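Long-range contacts in mercuric reductase (Metallosphaera sedula, PDB 4YWO), which probably reduces mercuric ion to elemental mercury with electrons from NADPH, passed through its bound FAD: residues G182-L187 with L209-W213; A201-P207 with A231-N237. One frame throughout, in Å; residues are numbered along the deposited sequence.

How the contacts relate
Both contacts sit in the same Rossmann-type domain, built on a parallel four-stranded sheet, and their segments alternate along the chain. Both are partly buried. Contact 1, its centre about 11 Å from that of the chain, joins the start of helix 184-194 to the loop ahead of helix 215-227: Gly182, Leu187, Leu209 and Ile210 are buried, while Arg183, in one of its conformers, makes an exposed salt bridge with Asp212. FAD is close by. Contact 2, about 21 Å out between the same centres, pairs two strands at the sheet's edge through main-chain bonds, with Leu203 buried and Ala231 exposed. They meet through Gln204, against Gly182, Leu209 and Pro211, and where Ile202 touches Leu209.

Contact 1: G182-L187 with L209-W213; sequences GRALAL and LIPDW. With FAD (flavin-adenine dinucleotide), chain B.
In the Rossmann-type domain that binds NADPH in relatives of this reductase, the turn leading into helix 184-194 packs against loop 209-213 through Gly182 and Ile210. Ile210 N gives a nearly straight hydrogen bond (176°) to Gly182 O, 2.9 Å away. Arg183 holds the N-cap position just before the helix, and its O accepts Leu187 N. Leu187 splits its two methyls between the loop residues: CD2 lies 3.8 Å from Leu209 CD1, while CD1 lies 3.9 Å from Ile210 CG2. Ala221 of helix 215-227 backs all three side chains.

Toward solvent, one of two modelled conformers of Arg183 is extended from CG to NE and reaches the type I turn 210-213. In this conformer NH1 makes a salt bridge to Asp212 OD2 at 2.7 Å, which may not persist in the other. The hydrogen bond within it is weak (128°), with guanidinium and carboxylate planes turned 44° apart, and Pro211 CG and CD lie over one guanidinium face. The same NH1 and Asp212 N both donate to one water. A second water takes Trp213 NE1 and, weakly, Ala184 N, close to where the helix begins. Trp213 itself forms a cation-pi pair with Arg353, which also bonds to Asp212 O.

On the flavin side, Leu185 CD2 rests 3.8 Å from C6 of the FAD isoalloxazine. Ile210 has CG1 wedged between its backbone N and carbonyl carbon; CG2 meets Arg183 CA at 3.7 Å, while CD1 sits over the rim of one face of the Trp213 ring.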
ATOM      1  N   GLY A 182       4.457 -26.461  -3.858  1.00 18.47           N
ATOM      2  CA  GLY A 182       5.378 -25.329  -3.916  1.00 21.17           C
ATOM      3  C   GLY A 182       4.801 -24.067  -4.579  1.00 20.63           C
ATOM      4  O   GLY A 182       5.573 -23.262  -5.109  1.00 20.23           O
ATOM      5  N   ARG A 183       3.494 -23.846  -4.457  1.00 19.82           N
ATOM      6  CA  ARG A 183       2.900 -22.606  -4.919  0.50 19.66           C
ATOM      7  C   ARG A 183       2.483 -21.758  -3.702  1.00 18.79           C
ATOM      8  O   ARG A 183       2.977 -21.964  -2.584  1.00 17.21           O
ATOM      9  CB  ARG A 183       1.745 -22.896  -5.909  0.50 22.37           C
ATOM     10  CG  ARG A 183       2.214 -23.676  -7.138  0.50 26.24           C
ATOM     11  CD  ARG A 183       1.182 -23.742  -8.263  0.50 30.33           C
ATOM     12  NE  ARG A 183       1.530 -24.811  -9.225  0.50 36.24           N
ATOM     13  CZ  ARG A 183       1.983 -24.645 -10.479  0.50 35.69           C
ATOM     14  NH1 ARG A 183       2.149 -23.453 -11.024  0.50 31.12           N
ATOM     15  NH2 ARG A 183       2.265 -25.719 -11.206  0.50 32.91           N
ATOM     16  N   ALA A 184       1.529 -20.865  -3.860  1.00 17.37           N
ATOM     17  CA  ALA A 184       1.227 -19.836  -2.837  1.00 20.50           C
ATOM     18  C   ALA A 184       0.933 -20.430  -1.488  1.00 17.78           C
ATOM     19  O   ALA A 184       1.424 -19.973  -0.469  1.00 18.07           O
ATOM     20  CB  ALA A 184       0.024 -19.013  -3.244  1.00 22.68           C
ATOM     21  N   LEU A 185       0.043 -21.431  -1.436  1.00 16.63           N
ATOM     22  CA  LEU A 185      -0.409 -21.938  -0.117  1.00 18.38           C
ATOM     23  C   LEU A 185       0.706 -22.647   0.544  1.00 16.38           C
ATOM     24  O   LEU A 185       0.904 -22.526   1.771  1.00 16.20           O
ATOM     25  CB  LEU A 185      -1.590 -22.871  -0.198  1.00 20.86           C
ATOM     26  CG  LEU A 185      -2.874 -22.110  -0.641  1.00 30.03           C
ATOM     27  CD1 LEU A 185      -4.102 -23.038  -0.400  1.00 32.74           C
ATOM     28  CD2 LEU A 185      -3.165 -20.718  -0.043  1.00 33.72           C
ATOM     29  N   ALA A 186       1.553 -23.397  -0.189  1.00 15.41           N
ATOM     30  CA  ALA A 186       2.732 -23.949   0.464  1.00 15.36           C
ATOM     31  C   ALA A 186       3.649 -22.933   1.098  1.00 14.00           C
ATOM     32  O   ALA A 186       4.181 -23.146   2.203  1.00 16.37           O
ATOM     33  CB  ALA A 186       3.530 -24.777  -0.537  1.00 15.69           C
ATOM     34  N   LEU A 187       3.917 -21.869   0.384  1.00 14.49           N
ATOM     35  CA  LEU A 187       4.756 -20.786   0.893  1.00 14.71           C
ATOM     36  C   LEU A 187       4.145 -20.158   2.161  1.00 13.75           C
ATOM     37  O   LEU A 187       4.897 -19.904   3.137  1.00 15.73           O
ATOM     38  CB  LEU A 187       5.091 -19.725  -0.176  1.00 14.20           C
ATOM     39  CG  LEU A 187       5.733 -20.236  -1.428  1.00 16.75           C
ATOM     40  CD1 LEU A 187       5.943 -18.991  -2.341  1.00 17.83           C
ATOM     41  CD2 LEU A 187       6.983 -20.963  -1.283  1.00 21.01           C
ATOM     42  N   LEU A 209      10.199 -23.109  -7.019  1.00 17.93           N
ATOM     43  CA  LEU A 209       8.935 -22.712  -6.399  1.00 17.98           C
ATOM     44  C   LEU A 209       8.158 -21.788  -7.332  1.00 16.50           C
ATOM     45  O   LEU A 209       8.776 -21.051  -8.122  1.00 17.00           O
ATOM     46  CB  LEU A 209       9.258 -21.999  -5.150  1.00 16.26           C
ATOM     47  CG  LEU A 209       9.995 -22.786  -4.016  1.00 17.85           C
ATOM     48  CD1 LEU A 209      10.326 -21.902  -2.867  1.00 19.10           C
ATOM     49  CD2 LEU A 209       9.182 -23.993  -3.557  1.00 19.79           C
ATOM     50  N   ILE A 210       6.838 -21.717  -7.166  1.00 14.57           N
ATOM     51  CA  ILE A 210       5.977 -20.869  -7.939  1.00 15.54           C
ATOM     52  C   ILE A 210       6.398 -20.699  -9.374  1.00 16.27           C
ATOM     53  O   ILE A 210       6.669 -19.627  -9.940  1.00 14.81           O
ATOM     54  CB  ILE A 210       5.716 -19.452  -7.262  1.00 15.76           C
ATOM     55  CG1 ILE A 210       6.995 -18.742  -6.952  1.00 17.94           C
ATOM     56  CG2 ILE A 210       4.835 -19.604  -6.031  1.00 15.73           C
ATOM     57  CD1 ILE A 210       6.785 -17.321  -6.349  1.00 16.66           C
ATOM     58  N   PRO A 211       6.382 -21.838 -10.114  1.00 16.86           N
ATOM     59  CA  PRO A 211       6.979 -21.780 -11.470  1.00 19.02           C
ATOM     60  C   PRO A 211       6.164 -21.088 -12.490  1.00 18.62           C
ATOM     61  O   PRO A 211       6.655 -20.802 -13.559  1.00 21.69           O
ATOM     62  CB  PRO A 211       7.052 -23.320 -11.828  1.00 19.32           C
ATOM     63  CG  PRO A 211       5.992 -23.929 -11.034  1.00 21.79           C
ATOM     64  CD  PRO A 211       6.049 -23.211  -9.701  1.00 19.10           C
ATOM     65  N   ASP A 212       4.940 -20.698 -12.197  1.00 17.91           N
ATOM     66  CA  ASP A 212       4.202 -19.854 -13.137  1.00 20.05           C
ATOM     67  C   ASP A 212       4.299 -18.330 -12.854  1.00 16.96           C
ATOM     68  O   ASP A 212       3.672 -17.551 -13.563  1.00 19.40           O
ATOM     69  CB  ASP A 212       2.775 -20.296 -13.129  1.00 23.87           C
ATOM     70  CG  ASP A 212       2.622 -21.760 -13.751  1.00 35.64           C
ATOM     71  OD1 ASP A 212       3.522 -22.175 -14.530  1.00 44.92           O
ATOM     72  OD2 ASP A 212       1.648 -22.473 -13.484  1.00 58.35           O
ATOM     73  N   TRP A 213       5.080 -17.972 -11.892  1.00 15.92           N
ATOM     74  CA  TRP A 213       5.441 -16.563 -11.641  1.00 14.37           C
ATOM     75  C   TRP A 213       6.678 -16.165 -12.423  1.00 17.10           C
ATOM     76  O   TRP A 213       7.366 -17.008 -13.068  1.00 17.24           O
ATOM     77  CB  TRP A 213       5.657 -16.367 -10.131  1.00 13.97           C
ATOM     78  CG  TRP A 213       4.432 -16.420  -9.299  1.00 15.12           C
ATOM     79  CD1 TRP A 213       3.552 -17.441  -9.203  1.00 17.52           C
ATOM     80  CD2 TRP A 213       3.911 -15.345  -8.498  1.00 14.37           C
ATOM     81  NE1 TRP A 213       2.478 -17.057  -8.396  1.00 17.54           N
ATOM     82  CE2 TRP A 213       2.736 -15.793  -7.905  1.00 16.31           C
ATOM     83  CE3 TRP A 213       4.389 -14.099  -8.143  1.00 15.51           C
ATOM     84  CZ2 TRP A 213       1.954 -14.947  -7.052  1.00 16.19           C
ATOM     85  CZ3 TRP A 213       3.551 -13.253  -7.290  1.00 16.38           C
ATOM     86  CH2 TRP A 213       2.431 -13.724  -6.755  1.00 14.48           C
TER
HETATM   87  PA  FAD B 501     -16.666 -21.518  -2.336  1.00 17.78           P
HETATM   88  O1A FAD B 501     -16.658 -20.354  -1.374  1.00 19.64           O
HETATM   89  O2A FAD B 501     -16.050 -22.836  -1.929  1.00 18.26           O
HETATM   90  O5B FAD B 501     -18.188 -21.791  -2.784  1.00 17.74           O
HETATM   91  C5B FAD B 501     -18.737 -23.106  -2.722  1.00 17.11           C
HETATM   92  C4B FAD B 501     -19.818 -23.154  -1.650  1.00 17.73           C
HETATM   93  O4B FAD B 501     -21.027 -23.678  -2.207  1.00 19.23           O
HETATM   94  C3B FAD B 501     -19.409 -24.053  -0.494  1.00 20.09           C
HETATM   95  O3B FAD B 501     -19.372 -23.302   0.723  1.00 25.99           O
HETATM   96  C2B FAD B 501     -20.465 -25.136  -0.405  1.00 19.08           C
HETATM   97  O2B FAD B 501     -21.111 -25.086   0.871  1.00 23.94           O
HETATM   98  C1B FAD B 501     -21.469 -24.846  -1.509  1.00 18.32           C
HETATM   99  N9A FAD B 501     -21.530 -25.996  -2.445  1.00 17.10           N
HETATM  100  C8A FAD B 501     -20.477 -26.577  -3.048  1.00 16.71           C
HETATM  101  N7A FAD B 501     -20.872 -27.604  -3.843  1.00 19.54           N
HETATM  102  C5A FAD B 501     -22.212 -27.691  -3.753  1.00 17.10           C
HETATM  103  C6A FAD B 501     -23.267 -28.555  -4.334  1.00 17.35           C
HETATM  104  N6A FAD B 501     -22.960 -29.556  -5.193  1.00 20.32           N
HETATM  105  N1A FAD B 501     -24.548 -28.308  -3.979  1.00 18.49           N
HETATM  106  C2A FAD B 501     -24.867 -27.316  -3.126  1.00 19.44           C
HETATM  107  N3A FAD B 501     -23.962 -26.496  -2.562  1.00 19.50           N
HETATM  108  C4A FAD B 501     -22.641 -26.629  -2.831  1.00 17.83           C
HETATM  109  N1  FAD B 501      -8.073 -15.875  -2.077  1.00 16.17           N
HETATM  110  C2  FAD B 501      -7.692 -14.575  -1.997  1.00 19.73           C
HETATM  111  O2  FAD B 501      -8.111 -13.772  -2.859  1.00 18.81           O
HETATM  112  N3  FAD B 501      -6.883 -14.114  -1.026  1.00 18.22           N
HETATM  113  C4  FAD B 501      -6.393 -14.908  -0.067  1.00 22.99           C
HETATM  114  O4  FAD B 501      -5.642 -14.449   0.822  1.00 24.59           O
HETATM  115  C4X FAD B 501      -6.761 -16.344  -0.082  1.00 19.87           C
HETATM  116  N5  FAD B 501      -6.309 -17.212   0.850  1.00 19.22           N
HETATM  117  C5X FAD B 501      -6.663 -18.517   0.809  1.00 17.24           C
HETATM  118  C6  FAD B 501      -6.185 -19.391   1.779  1.00 16.55           C
HETATM  119  C7  FAD B 501      -6.544 -20.734   1.745  1.00 17.65           C
HETATM  120  C7M FAD B 501      -6.025 -21.679   2.797  1.00 18.69           C
HETATM  121  C8  FAD B 501      -7.439 -21.239   0.670  1.00 18.79           C
HETATM  122  C8M FAD B 501      -7.826 -22.694   0.635  1.00 18.68           C
HETATM  123  C9  FAD B 501      -7.919 -20.369  -0.302  1.00 16.81           C
HETATM  124  C9A FAD B 501      -7.561 -19.027  -0.267  1.00 17.00           C
HETATM  125  N10 FAD B 501      -8.042 -18.138  -1.248  1.00 16.62           N
HETATM  126  C10 FAD B 501      -7.654 -16.787  -1.176  1.00 17.59           C
HETATM  127  C1' FAD B 501      -8.926 -18.608  -2.318  1.00 16.27           C
HETATM  128  C2' FAD B 501     -10.361 -18.204  -2.006  1.00 18.32           C
HETATM  129  O2' FAD B 501     -10.700 -18.629  -0.682  1.00 21.07           O
HETATM  130  C3' FAD B 501     -11.332 -18.824  -3.003  1.00 20.35           C
HETATM  131  O3' FAD B 501     -10.901 -18.531  -4.336  1.00 21.49           O
HETATM  132  C4' FAD B 501     -12.744 -18.288  -2.797  1.00 20.13           C
HETATM  133  O4' FAD B 501     -13.249 -18.745  -1.538  1.00 23.83           O
HETATM  134  C5' FAD B 501     -13.673 -18.749  -3.914  1.00 18.28           C
HETATM  135  O5' FAD B 501     -15.021 -18.731  -3.450  1.00 17.38           O
HETATM  136  P   FAD B 501     -16.168 -19.535  -4.242  1.00 15.20           P
HETATM  137  O1P FAD B 501     -17.511 -19.034  -3.764  1.00 14.88           O
HETATM  138  O2P FAD B 501     -15.834 -19.508  -5.714  1.00 14.52           O
HETATM  139  O3P FAD B 501     -15.974 -21.041  -3.710  1.00 15.00           O
HETATM  140  O   HOH W   1       3.017 -21.019  -9.657  1.00 20.20           O
HETATM  141  O   HOH W   2       0.758 -19.452  -6.947  1.00 18.60           O

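Contact 2: A201-P207 with A231-N237; sequences AILQRSP and AVVTGVN
Strands 201-203 and 231-233 run parallel, 10° apart with axes 4.8 Å from each other, bonded in alternation: Ile202 N to Ala231 O, Val233 N to Ile202 O and Gln204 N to Val233 O. Past the strands the regular parallel register breaks down. Gln204 O accepts Val236 N at 3.1 Å, and Ser206 O accepts Gly235 N at 3.0 Å from well above its carbonyl plane; the positive phi of Gly235 (59°) favours glycine there.

On the face carrying Ala201, Leu203, Ala231 and Val233, the side chains of Leu203 and Val233 lie alongside each other, CD2 of the leucine 3.9 Å from CB of the valine. Val236 CG1, set between its backbone N and carbonyl carbon, comes 4.1 Å from Leu203 CB. At the far end a water links Pro207 O with Thr234 OG1. The bent Gln204 side chain lays CG 4.1 Å from Thr234 CG2, while its NE2 bonds to Val208 O.

Strand 231-233 is outermost in the chain's four-stranded parallel sheet; strand 199-203 bonds onward to strand 176-180 through Ala201 and Leu203. Helix 215-227 connects the paired strands in a beta-alpha-beta crossover and packs Met225 on Ile202 and Val232, while Val249 of strand 247-251 covers Leu203.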
ATOM      1  N   ALA A 201       9.804 -28.676   5.950  1.00 16.20           N
ATOM      2  CA  ALA A 201      10.335 -28.935   4.623  1.00 18.49           C
ATOM      3  C   ALA A 201       9.304 -28.828   3.546  1.00 18.44           C
ATOM      4  O   ALA A 201       8.199 -29.372   3.682  1.00 19.25           O
ATOM      5  CB  ALA A 201      10.948 -30.310   4.514  1.00 22.60           C
ATOM      6  N   ILE A 202       9.644 -28.148   2.452  1.00 18.84           N
ATOM      7  CA  ILE A 202       8.783 -28.072   1.271  1.00 18.36           C
ATOM      8  C   ILE A 202       9.318 -29.035   0.239  1.00 19.17           C
ATOM      9  O   ILE A 202      10.506 -28.976  -0.078  1.00 21.62           O
ATOM     10  CB  ILE A 202       8.807 -26.647   0.653  1.00 17.95           C
ATOM     11  CG1 ILE A 202       8.005 -25.697   1.555  1.00 18.76           C
ATOM     12  CG2 ILE A 202       8.245 -26.658  -0.761  1.00 20.27           C
ATOM     13  CD1 ILE A 202       8.206 -24.231   1.167  1.00 19.83           C
ATOM     14  N   LEU A 203       8.469 -29.897  -0.285  1.00 18.09           N
ATOM     15  CA  LEU A 203       8.820 -30.858  -1.331  1.00 19.65           C
ATOM     16  C   LEU A 203       8.060 -30.515  -2.607  1.00 19.65           C
ATOM     17  O   LEU A 203       6.824 -30.701  -2.722  1.00 20.14           O
ATOM     18  CB  LEU A 203       8.412 -32.255  -0.855  1.00 22.18           C
ATOM     19  CG  LEU A 203       8.984 -32.674   0.481  1.00 21.85           C
ATOM     20  CD1 LEU A 203       8.382 -34.060   0.955  1.00 25.00           C
ATOM     21  CD2 LEU A 203      10.467 -32.621   0.595  1.00 24.60           C
ATOM     22  N   GLN A 204       8.815 -30.008  -3.569  1.00 19.52           N
ATOM     23  CA  GLN A 204       8.266 -29.420  -4.782  1.00 18.91           C
ATOM     24  C   GLN A 204       8.743 -30.237  -5.988  1.00 20.86           C
ATOM     25  O   GLN A 204       9.958 -30.374  -6.129  1.00 22.78           O
ATOM     26  CB  GLN A 204       8.775 -27.990  -4.872  1.00 18.36           C
ATOM     27  CG  GLN A 204       8.538 -27.262  -6.192  1.00 20.17           C
ATOM     28  CD  GLN A 204       7.125 -27.011  -6.579  1.00 20.85           C
ATOM     29  OE1 GLN A 204       6.187 -27.761  -6.212  1.00 22.68           O
ATOM     30  NE2 GLN A 204       6.912 -25.993  -7.428  1.00 19.81           N
ATOM     31  N   ARG A 205       7.826 -30.621  -6.855  1.00 22.38           N
ATOM     32  CA  ARG A 205       8.212 -31.425  -8.046  1.00 26.67           C
ATOM     33  C   ARG A 205       8.935 -30.605  -9.083  1.00 27.66           C
ATOM     34  O   ARG A 205       9.974 -31.012  -9.605  1.00 25.18           O
ATOM     35  CB  ARG A 205       7.012 -32.107  -8.629  1.00 31.91           C
ATOM     36  CG  ARG A 205       7.254 -33.053  -9.818  1.00 37.79           C
ATOM     37  CD  ARG A 205       5.831 -33.374 -10.321  1.00 46.37           C
ATOM     38  NE  ARG A 205       5.689 -34.569 -11.144  1.00 63.69           N
ATOM     39  CZ  ARG A 205       5.716 -35.829 -10.692  1.00 76.14           C
ATOM     40  NH1 ARG A 205       5.914 -36.115  -9.397  1.00 73.97           N
ATOM     41  NH2 ARG A 205       5.557 -36.829 -11.556  1.00 82.60           N
ATOM     42  N   SER A 206       8.359 -29.467  -9.477  0.50 26.27           N
ATOM     43  CA  SER A 206       9.013 -28.602 -10.463  0.50 26.36           C
ATOM     44  C   SER A 206      10.372 -28.188  -9.890  0.50 22.83           C
ATOM     45  O   SER A 206      10.547 -28.313  -8.683  0.50 22.55           O
ATOM     46  CB  SER A 206       8.099 -27.408 -10.747  0.50 26.85           C
ATOM     47  OG  SER A 206       6.822 -27.890 -11.173  0.50 30.38           O
ATOM     48  N   PRO A 207      11.364 -27.741 -10.720  1.00 22.42           N
ATOM     49  CA  PRO A 207      12.678 -27.289 -10.331  1.00 23.66           C
ATOM     50  C   PRO A 207      12.750 -25.995  -9.542  1.00 21.59           C
ATOM     51  O   PRO A 207      13.766 -25.703  -8.989  1.00 21.16           O
ATOM     52  CB  PRO A 207      13.397 -27.021 -11.680  1.00 27.31           C
ATOM     53  CG  PRO A 207      12.530 -27.644 -12.687  1.00 29.08           C
ATOM     54  CD  PRO A 207      11.140 -27.707 -12.183  1.00 27.88           C
ATOM     55  N   ALA A 231      13.451 -25.836   4.785  1.00 18.47           N
ATOM     56  CA  ALA A 231      14.256 -26.677   3.866  1.00 18.85           C
ATOM     57  C   ALA A 231      13.414 -26.755   2.582  1.00 22.12           C
ATOM     58  O   ALA A 231      12.269 -27.210   2.590  1.00 22.98           O
ATOM     59  CB  ALA A 231      14.410 -28.101   4.425  1.00 19.43           C
ATOM     60  N   VAL A 232      13.968 -26.231   1.499  1.00 19.98           N
ATOM     61  CA  VAL A 232      13.291 -26.210   0.242  1.00 19.15           C
ATOM     62  C   VAL A 232      13.902 -27.273  -0.596  1.00 20.18           C
ATOM     63  O   VAL A 232      15.115 -27.162  -0.903  1.00 20.46           O
ATOM     64  CB  VAL A 232      13.434 -24.823  -0.397  1.00 19.44           C
ATOM     65  CG1 VAL A 232      12.796 -24.899  -1.774  1.00 20.96           C
ATOM     66  CG2 VAL A 232      12.710 -23.781   0.457  1.00 19.99           C
ATOM     67  N   VAL A 233      13.136 -28.277  -0.941  1.00 18.97           N
ATOM     68  CA  VAL A 233      13.600 -29.363  -1.853  1.00 20.95           C
ATOM     69  C   VAL A 233      12.846 -29.326  -3.163  1.00 21.29           C
ATOM     70  O   VAL A 233      11.636 -29.528  -3.213  1.00 20.93           O
ATOM     71  CB  VAL A 233      13.395 -30.730  -1.181  1.00 23.07           C
ATOM     72  CG1 VAL A 233      13.949 -31.817  -2.125  1.00 23.52           C
ATOM     73  CG2 VAL A 233      14.062 -30.746   0.166  1.00 26.23           C
ATOM     74  N   THR A 234      13.526 -28.959  -4.268  1.00 19.91           N
ATOM     75  CA  THR A 234      12.874 -28.884  -5.527  1.00 19.70           C
ATOM     76  C   THR A 234      13.286 -30.111  -6.466  1.00 22.19           C
ATOM     77  O   THR A 234      14.249 -30.758  -6.141  1.00 25.60           O
ATOM     78  CB  THR A 234      13.231 -27.597  -6.281  1.00 24.36           C
ATOM     79  OG1 THR A 234      14.642 -27.356  -6.188  1.00 24.16           O
ATOM     80  CG2 THR A 234      12.514 -26.425  -5.611  1.00 23.16           C
ATOM     81  N   GLY A 235      12.601 -30.244  -7.575  1.00 24.86           N
ATOM     82  CA  GLY A 235      12.846 -31.387  -8.485  1.00 31.36           C
ATOM     83  C   GLY A 235      12.629 -32.737  -7.849  1.00 32.14           C
ATOM     84  O   GLY A 235      13.296 -33.719  -8.225  1.00 33.51           O
ATOM     85  N   VAL A 236      11.739 -32.823  -6.881  1.00 28.01           N
ATOM     86  CA  VAL A 236      11.491 -34.091  -6.176  1.00 29.52           C
ATOM     87  C   VAL A 236      10.157 -34.747  -6.498  1.00 32.50           C
ATOM     88  O   VAL A 236       9.073 -34.123  -6.594  1.00 28.40           O
ATOM     89  CB  VAL A 236      11.745 -33.961  -4.676  1.00 31.06           C
ATOM     90  CG1 VAL A 236      10.907 -32.846  -4.054  1.00 30.46           C
ATOM     91  CG2 VAL A 236      11.437 -35.260  -3.958  1.00 37.68           C
ATOM     92  N   ASN A 237      10.221 -36.089  -6.652  1.00 33.55           N
ATOM     93  CA  ASN A 237       9.029 -36.931  -6.862  1.00 34.55           C
ATOM     94  C   ASN A 237       8.805 -37.762  -5.677  1.00 31.96           C
ATOM     95  O   ASN A 237       9.748 -38.393  -5.187  1.00 34.56           O
ATOM     96  CB  ASN A 237       9.194 -37.887  -8.050  1.00 40.03           C
ATOM     97  CG  ASN A 237       9.313 -37.119  -9.349  1.00 48.15           C
ATOM     98  OD1 ASN A 237       8.347 -36.504  -9.816  1.00 49.78           O
ATOM     99  ND2 ASN A 237      10.521 -37.068  -9.891  1.00 51.43           N
TER
HETATM  100  O   HOH W   3      15.895 -27.795  -8.689  1.00 31.70           O